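Local coordinates for putative cell surface hydrolase (Lactobacillus plantarum, PDB 3LP5), which probably hydrolyses an unidentified substrate at the cell surface, as a member of the alpha/beta hydrolase clan, at residues S13-D21 with T208-D216; I128-S136 with I223-A233. All coordinates share one frame; numbering follows the deposited sequence.

Contact 1: residues S13-D21 with T208-D216; sequences SSASQNRFD and TGANTAHSD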
# COMPACT_ATOMS: atom_id res chain seq x y z
N SER A 13 2.60 7.15 -8.71
CA SER A 13 3.21 8.15 -9.58
C SER A 13 2.89 9.59 -9.16
O SER A 13 2.09 9.83 -8.25
CB SER A 13 2.74 7.89 -11.00
OG SER A 13 1.34 8.03 -11.07
N SER A 14 3.52 10.56 -9.82
CA SER A 14 3.38 11.93 -9.34
C SER A 14 1.96 12.54 -9.41
O SER A 14 1.64 13.39 -8.59
CB SER A 14 4.46 12.88 -9.88
OG SER A 14 4.26 13.16 -11.23
N ALA A 15 1.14 12.09 -10.37
CA ALA A 15 -0.29 12.50 -10.44
C ALA A 15 -1.02 12.25 -9.10
O ALA A 15 -1.88 13.01 -8.71
CB ALA A 15 -1.02 11.78 -11.59
N SER A 16 -0.64 11.20 -8.39
CA SER A 16 -1.34 10.85 -7.17
C SER A 16 -0.58 11.29 -5.90
O SER A 16 -1.06 11.03 -4.75
CB SER A 16 -1.68 9.33 -7.19
OG SER A 16 -0.51 8.53 -7.21
N GLN A 17 0.54 12.03 -6.08
CA GLN A 17 1.36 12.52 -4.93
C GLN A 17 0.63 13.45 -3.92
O GLN A 17 0.82 13.32 -2.71
CB GLN A 17 2.70 13.16 -5.38
CG GLN A 17 3.81 13.23 -4.30
CD GLN A 17 4.21 11.83 -3.81
OE1 GLN A 17 4.55 10.95 -4.61
NE2 GLN A 17 4.12 11.61 -2.48
N ASN A 18 -0.15 14.41 -4.41
CA ASN A 18 -0.90 15.31 -3.53
C ASN A 18 -1.82 14.52 -2.57
O ASN A 18 -1.82 14.80 -1.34
CB ASN A 18 -1.70 16.38 -4.32
CG ASN A 18 -0.86 17.67 -4.62
OD1 ASN A 18 -1.23 18.51 -5.51
ND2 ASN A 18 0.24 17.86 -3.89
N ARG A 19 -2.58 13.54 -3.12
CA ARG A 19 -3.42 12.69 -2.30
C ARG A 19 -2.59 11.97 -1.23
O ARG A 19 -2.90 12.03 -0.03
CB ARG A 19 -4.20 11.67 -3.12
CG ARG A 19 -5.22 10.97 -2.24
CD ARG A 19 -5.77 9.66 -2.81
NE ARG A 19 -6.55 9.84 -4.04
CZ ARG A 19 -7.86 10.05 -4.06
NH1 ARG A 19 -8.58 10.13 -2.94
NH2 ARG A 19 -8.46 10.19 -5.21
N PHE A 20 -1.53 11.29 -1.66
CA PHE A 20 -0.62 10.62 -0.69
C PHE A 20 -0.17 11.53 0.46
O PHE A 20 -0.33 11.16 1.64
CB PHE A 20 0.56 9.99 -1.40
CG PHE A 20 1.42 9.09 -0.54
CD1 PHE A 20 1.01 7.78 -0.26
CD2 PHE A 20 2.62 9.56 -0.02
CE1 PHE A 20 1.81 6.93 0.50
CE2 PHE A 20 3.46 8.75 0.76
CZ PHE A 20 3.06 7.40 1.03
N ASP A 21 0.37 12.70 0.14
CA ASP A 21 0.89 13.63 1.14
C ASP A 21 -0.24 14.10 2.07
O ASP A 21 -0.06 14.20 3.28
CB ASP A 21 1.51 14.85 0.46
CG ASP A 21 2.88 14.52 -0.24
OD1 ASP A 21 3.28 13.32 -0.30
OD2 ASP A 21 3.55 15.47 -0.73
N THR A 208 -15.90 6.06 -2.79
CA THR A 208 -16.22 6.60 -4.10
C THR A 208 -15.21 7.68 -4.43
O THR A 208 -14.86 8.45 -3.56
CB THR A 208 -17.68 7.09 -4.19
OG1 THR A 208 -17.81 8.29 -3.42
CG2 THR A 208 -18.64 6.03 -3.66
N GLY A 209 -14.68 7.69 -5.65
CA GLY A 209 -13.65 8.62 -6.03
C GLY A 209 -12.22 8.18 -5.77
O GLY A 209 -11.28 8.86 -6.22
N ALA A 210 -12.03 7.05 -5.09
CA ALA A 210 -10.66 6.61 -4.71
C ALA A 210 -9.81 6.27 -5.92
O ALA A 210 -8.58 6.30 -5.82
CB ALA A 210 -10.65 5.44 -3.69
N ASN A 211 -10.43 6.02 -7.08
CA ASN A 211 -9.66 5.65 -8.29
C ASN A 211 -9.06 6.88 -9.01
O ASN A 211 -8.29 6.70 -9.96
CB ASN A 211 -10.55 4.91 -9.31
CG ASN A 211 -10.92 3.50 -8.85
OD1 ASN A 211 -10.45 3.02 -7.81
ND2 ASN A 211 -11.82 2.86 -9.59
N THR A 212 -9.50 8.10 -8.64
CA THR A 212 -9.05 9.30 -9.34
C THR A 212 -7.74 9.72 -8.75
O THR A 212 -7.49 9.51 -7.54
CB THR A 212 -10.05 10.50 -9.15
OG1 THR A 212 -10.24 10.71 -7.73
CG2 THR A 212 -11.36 10.17 -9.77
N ALA A 213 -6.90 10.32 -9.59
CA ALA A 213 -5.60 10.87 -9.17
C ALA A 213 -5.77 12.06 -8.23
O ALA A 213 -5.14 12.14 -7.19
CB ALA A 213 -4.81 11.30 -10.41
N HIS A 214 -6.62 12.99 -8.64
CA HIS A 214 -6.92 14.21 -7.88
C HIS A 214 -7.88 13.90 -6.73
O HIS A 214 -9.03 13.55 -6.95
CB HIS A 214 -7.54 15.26 -8.80
CG HIS A 214 -6.54 16.06 -9.58
ND1 HIS A 214 -5.22 15.67 -9.74
CD2 HIS A 214 -6.68 17.22 -10.28
CE1 HIS A 214 -4.59 16.57 -10.49
NE2 HIS A 214 -5.45 17.52 -10.83
N SER A 215 -7.43 14.03 -5.52
CA SER A 215 -8.26 13.69 -4.38
C SER A 215 -9.25 14.81 -4.06
O SER A 215 -9.20 15.89 -4.65
CB SER A 215 -7.34 13.60 -3.17
OG SER A 215 -6.58 14.84 -3.09
N ASP A 216 -10.11 14.57 -3.07
CA ASP A 216 -10.81 15.65 -2.41
C ASP A 216 -10.98 15.37 -0.94
O ASP A 216 -10.77 14.24 -0.49
CB ASP A 216 -12.13 15.97 -3.05
CG ASP A 216 -13.10 14.83 -3.02
OD1 ASP A 216 -13.01 13.92 -2.16
OD2 ASP A 216 -13.99 14.85 -3.89
O HOH W 1 -3.29 13.83 -6.26
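Arg19 lies across the 208-216 loop and gives its NH2 to the carbonyl of Thr212, 2.6 Å from NH2 to O with an N-H...O angle of 155°. In this alpha/beta hydrolase fold the contact joins the start of helix 17-30 to the loop after the last strand, where relatives usually carry the catalytic histidine. The acceptor lies close to the guanidinium plane, but the donor stands above the plane of the carbonyl, 36° out of it. A weak bond from NH2 to Gly209 O (3.3 Å) adds a second hold. Ser215 CA covers one face of the guanidinium and Ala210 O the opposite one, each off centre. With chi1 at -171°, CG extends away from the backbone N and lies 3.5 Å from Ser215 CB, and a bend at chi3 turns the head into the loop. NE is buried without a polar partner. An alanine in place of Arg19 is likely to leave Thr212 O without this donor and open a gap between Ser215 and Ala210. Nearer the helix start, Ala15 CB touches Ala213 CB at 4.0 Å. Further out, Thr212 OG1 donates to Gly209 O at 2.6 Å, bracing the type I turn of residues 209-212, while Glu175 bonds the backbone N of Gly209 and of Asn211. A water accepts the backbone N-H of Arg19 and also meets Ala15 O and Ala213 O.

Contact 2: residues I128-S136 with I223-A233; sequences IDRLMTIAS and IVSLIRQYLLA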
# COMPACT_ATOMS: atom_id res chain seq x y z
N ILE A 128 5.12 -9.76 7.48
CA ILE A 128 4.10 -8.73 7.30
C ILE A 128 2.83 -9.23 7.97
O ILE A 128 2.54 -10.40 7.89
CB ILE A 128 3.89 -8.40 5.83
CG1 ILE A 128 2.91 -7.22 5.65
CG2 ILE A 128 3.50 -9.65 5.02
CD1 ILE A 128 2.72 -6.89 4.28
N ASP A 129 2.13 -8.36 8.67
CA ASP A 129 0.89 -8.74 9.36
C ASP A 129 -0.33 -8.33 8.54
O ASP A 129 -1.32 -9.09 8.40
CB ASP A 129 0.78 -8.05 10.74
CG ASP A 129 1.75 -8.60 11.78
OD1 ASP A 129 2.45 -9.62 11.51
OD2 ASP A 129 1.83 -8.03 12.91
N ARG A 130 -0.28 -7.10 8.03
CA ARG A 130 -1.40 -6.50 7.29
C ARG A 130 -0.90 -5.65 6.11
O ARG A 130 0.13 -5.00 6.24
CB ARG A 130 -2.24 -5.65 8.22
CG ARG A 130 -2.92 -6.49 9.30
CD ARG A 130 -4.07 -5.74 10.04
NE ARG A 130 -3.45 -4.69 10.84
CZ ARG A 130 -3.20 -4.80 12.14
NH1 ARG A 130 -3.51 -5.91 12.76
NH2 ARG A 130 -2.63 -3.79 12.80
N LEU A 131 -1.60 -5.76 4.98
CA LEU A 131 -1.45 -4.95 3.76
C LEU A 131 -2.74 -4.23 3.37
O LEU A 131 -3.81 -4.84 3.26
CB LEU A 131 -1.00 -5.84 2.57
CG LEU A 131 -0.93 -5.14 1.19
CD1 LEU A 131 0.13 -3.98 1.17
CD2 LEU A 131 -0.71 -6.26 0.15
N MET A 132 -2.69 -2.92 3.22
CA MET A 132 -3.81 -2.19 2.59
C MET A 132 -3.31 -1.56 1.28
O MET A 132 -2.23 -0.92 1.23
CB MET A 132 -4.41 -1.14 3.55
CG MET A 132 -5.40 -0.07 2.95
SD MET A 132 -6.15 1.02 4.25
CE MET A 132 -7.29 -0.14 4.94
N THR A 133 -4.10 -1.73 0.24
CA THR A 133 -3.81 -1.07 -1.02
C THR A 133 -4.93 -0.12 -1.37
O THR A 133 -6.11 -0.36 -1.00
CB THR A 133 -3.52 -2.08 -2.18
OG1 THR A 133 -4.71 -2.76 -2.55
CG2 THR A 133 -2.44 -3.13 -1.74
N ILE A 134 -4.57 0.97 -2.03
CA ILE A 134 -5.58 1.99 -2.36
C ILE A 134 -5.60 2.19 -3.86
O ILE A 134 -4.64 2.71 -4.43
CB ILE A 134 -5.32 3.33 -1.68
CG1 ILE A 134 -5.29 3.16 -0.14
CG2 ILE A 134 -6.46 4.30 -1.96
CD1 ILE A 134 -4.45 4.23 0.53
N ALA A 135 -6.72 1.82 -4.49
CA ALA A 135 -6.84 2.01 -5.95
C ALA A 135 -5.64 1.53 -6.76
O ALA A 135 -5.10 2.25 -7.62
CB ALA A 135 -7.19 3.50 -6.26
N SER A 136 -5.21 0.29 -6.52
CA SER A 136 -4.00 -0.19 -7.19
C SER A 136 -4.43 -0.87 -8.47
O SER A 136 -5.30 -1.75 -8.46
CB SER A 136 -3.23 -1.15 -6.28
OG SER A 136 -2.74 -0.47 -5.11
N ILE A 223 -10.75 7.57 3.77
CA ILE A 223 -9.60 6.74 3.62
C ILE A 223 -8.77 6.72 4.91
O ILE A 223 -8.37 5.64 5.37
CB ILE A 223 -8.75 7.15 2.41
CG1 ILE A 223 -9.53 6.81 1.14
CG2 ILE A 223 -7.39 6.39 2.42
CD1 ILE A 223 -8.85 7.23 -0.13
N VAL A 224 -8.52 7.89 5.50
CA VAL A 224 -7.75 7.97 6.80
C VAL A 224 -8.55 7.22 7.88
O VAL A 224 -7.95 6.50 8.67
CB VAL A 224 -7.51 9.44 7.21
CG1 VAL A 224 -7.04 9.59 8.70
CG2 VAL A 224 -6.46 10.03 6.27
N SER A 225 -9.89 7.32 7.84
CA SER A 225 -10.68 6.63 8.83
C SER A 225 -10.44 5.08 8.68
O SER A 225 -10.30 4.38 9.66
CB SER A 225 -12.16 6.94 8.68
OG SER A 225 -12.91 6.24 9.67
N LEU A 226 -10.35 4.59 7.45
CA LEU A 226 -10.22 3.15 7.20
C LEU A 226 -8.84 2.65 7.53
O LEU A 226 -8.65 1.50 7.95
CB LEU A 226 -10.56 2.83 5.74
CG LEU A 226 -12.03 3.08 5.36
CD1 LEU A 226 -12.15 3.02 3.85
CD2 LEU A 226 -13.01 2.08 6.01
N ILE A 227 -7.85 3.50 7.25
CA ILE A 227 -6.48 3.12 7.54
C ILE A 227 -6.39 2.94 9.05
O ILE A 227 -5.91 1.89 9.53
CB ILE A 227 -5.43 4.16 7.08
CG1 ILE A 227 -5.29 4.20 5.56
CG2 ILE A 227 -4.09 3.96 7.80
CD1 ILE A 227 -4.55 5.48 5.06
N ARG A 228 -6.91 3.91 9.77
CA ARG A 228 -6.96 3.78 11.27
C ARG A 228 -7.70 2.52 11.79
O ARG A 228 -7.17 1.78 12.62
CB ARG A 228 -7.53 5.03 11.88
CG ARG A 228 -6.58 6.20 11.77
CD ARG A 228 -7.22 7.47 12.33
NE ARG A 228 -7.56 7.29 13.75
CZ ARG A 228 -8.52 7.93 14.39
NH1 ARG A 228 -9.26 8.84 13.76
NH2 ARG A 228 -8.71 7.72 15.69
N GLN A 229 -8.91 2.27 11.31
CA GLN A 229 -9.70 1.14 11.72
C GLN A 229 -9.11 -0.23 11.31
O GLN A 229 -9.13 -1.15 12.10
CB GLN A 229 -11.12 1.26 11.18
CG GLN A 229 -12.01 0.04 11.45
CD GLN A 229 -13.46 0.38 11.38
OE1 GLN A 229 -13.84 1.56 11.44
NE2 GLN A 229 -14.29 -0.62 11.25
N TYR A 230 -8.62 -0.37 10.08
CA TYR A 230 -8.26 -1.71 9.57
C TYR A 230 -6.75 -1.89 9.48
O TYR A 230 -6.28 -2.97 9.77
CB TYR A 230 -8.90 -1.97 8.18
CG TYR A 230 -10.41 -2.13 8.26
CD1 TYR A 230 -10.99 -3.30 8.80
CD2 TYR A 230 -11.27 -1.12 7.84
CE1 TYR A 230 -12.38 -3.42 8.90
CE2 TYR A 230 -12.65 -1.23 7.94
CZ TYR A 230 -13.20 -2.39 8.45
OH TYR A 230 -14.57 -2.49 8.52
N LEU A 231 -6.00 -0.88 9.09
CA LEU A 231 -4.53 -1.09 8.95
C LEU A 231 -3.87 -0.97 10.31
O LEU A 231 -3.03 -1.82 10.67
CB LEU A 231 -3.86 -0.13 7.95
CG LEU A 231 -2.38 -0.51 7.66
CD1 LEU A 231 -2.21 -1.92 7.05
CD2 LEU A 231 -1.66 0.49 6.83
N LEU A 232 -4.23 0.08 11.04
CA LEU A 232 -3.66 0.33 12.37
C LEU A 232 -4.42 -0.40 13.47
O LEU A 232 -3.95 -0.47 14.59
CB LEU A 232 -3.63 1.84 12.68
CG LEU A 232 -2.82 2.66 11.68
CD1 LEU A 232 -2.81 4.19 12.01
CD2 LEU A 232 -1.40 2.17 11.53
N ALA A 233 -5.62 -0.91 13.17
CA ALA A 233 -6.46 -1.60 14.15
C ALA A 233 -6.69 -0.78 15.44
O ALA A 233 -6.67 -1.28 16.55
CB ALA A 233 -5.93 -3.02 14.45
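Arg130 presents the side of its guanidinium to the C-terminal end of helix 223-231: NE and NH2 both grip Leu231 O, each at 2.9 Å. The oxygen lies near the guanidinium plane, and both nitrogens reach it from the same face of its carbonyl, well off the carbonyl plane. Ala233 CB sits over one face of the group, toward its rim. Beneath this polar fork the side chain of Leu231 runs back to the strand, placing CD1 3.9 Å from Arg130 CB and close to Met132 N. The side chain of Met132 runs extended through chi1 (168°) and chi2, which carries SD to Ile227 CG1 at 3.5 Å, the two side chains nearly perpendicular; the bend at chi3 then turns the methyl CE to Leu226 O (3.7 Å) and Tyr230 CB. This is the alpha/beta hydrolase layering of a helix on a central sheet: helix 223-231 runs almost antiparallel to strand 128-134, at 162°, with axes 9.6 Å apart. Leu131, pointing away from this helix, meets helix 107-118 instead. The ring of Tyr230 meets that of Tyr169 on the adjoining strand. Residues 227-231 form a wider pi-type turn, Ile227 O taking N-H groups from both Leu231 and Leu232. At the other end of the contact, Ile134 CD1 comes slantwise onto Ile223 CG2, 4.1 Å away.

Contacts 1 and 2 have centres 16 Å apart and are joined by the chain itself, since loop 208-216 leads straight into helix 217-231. They also touch: Ala210 O lies 3.2 Å from Ala135 CB, just past the strand of contact 2, and Arg19 NH1 packs 4.0 Å from Ile223 CD1. One segment of each meets Ser106, which sits in a GxSxG sequence consistent with a nucleophile elbow: the side chain of Ser16 touches it, and OG of Ser136, just past strand 128-134, bonds its carbonyl oxygen. At the far end of contact 2, the side chain of Leu232 is about 8 Å from a bound sodium ion.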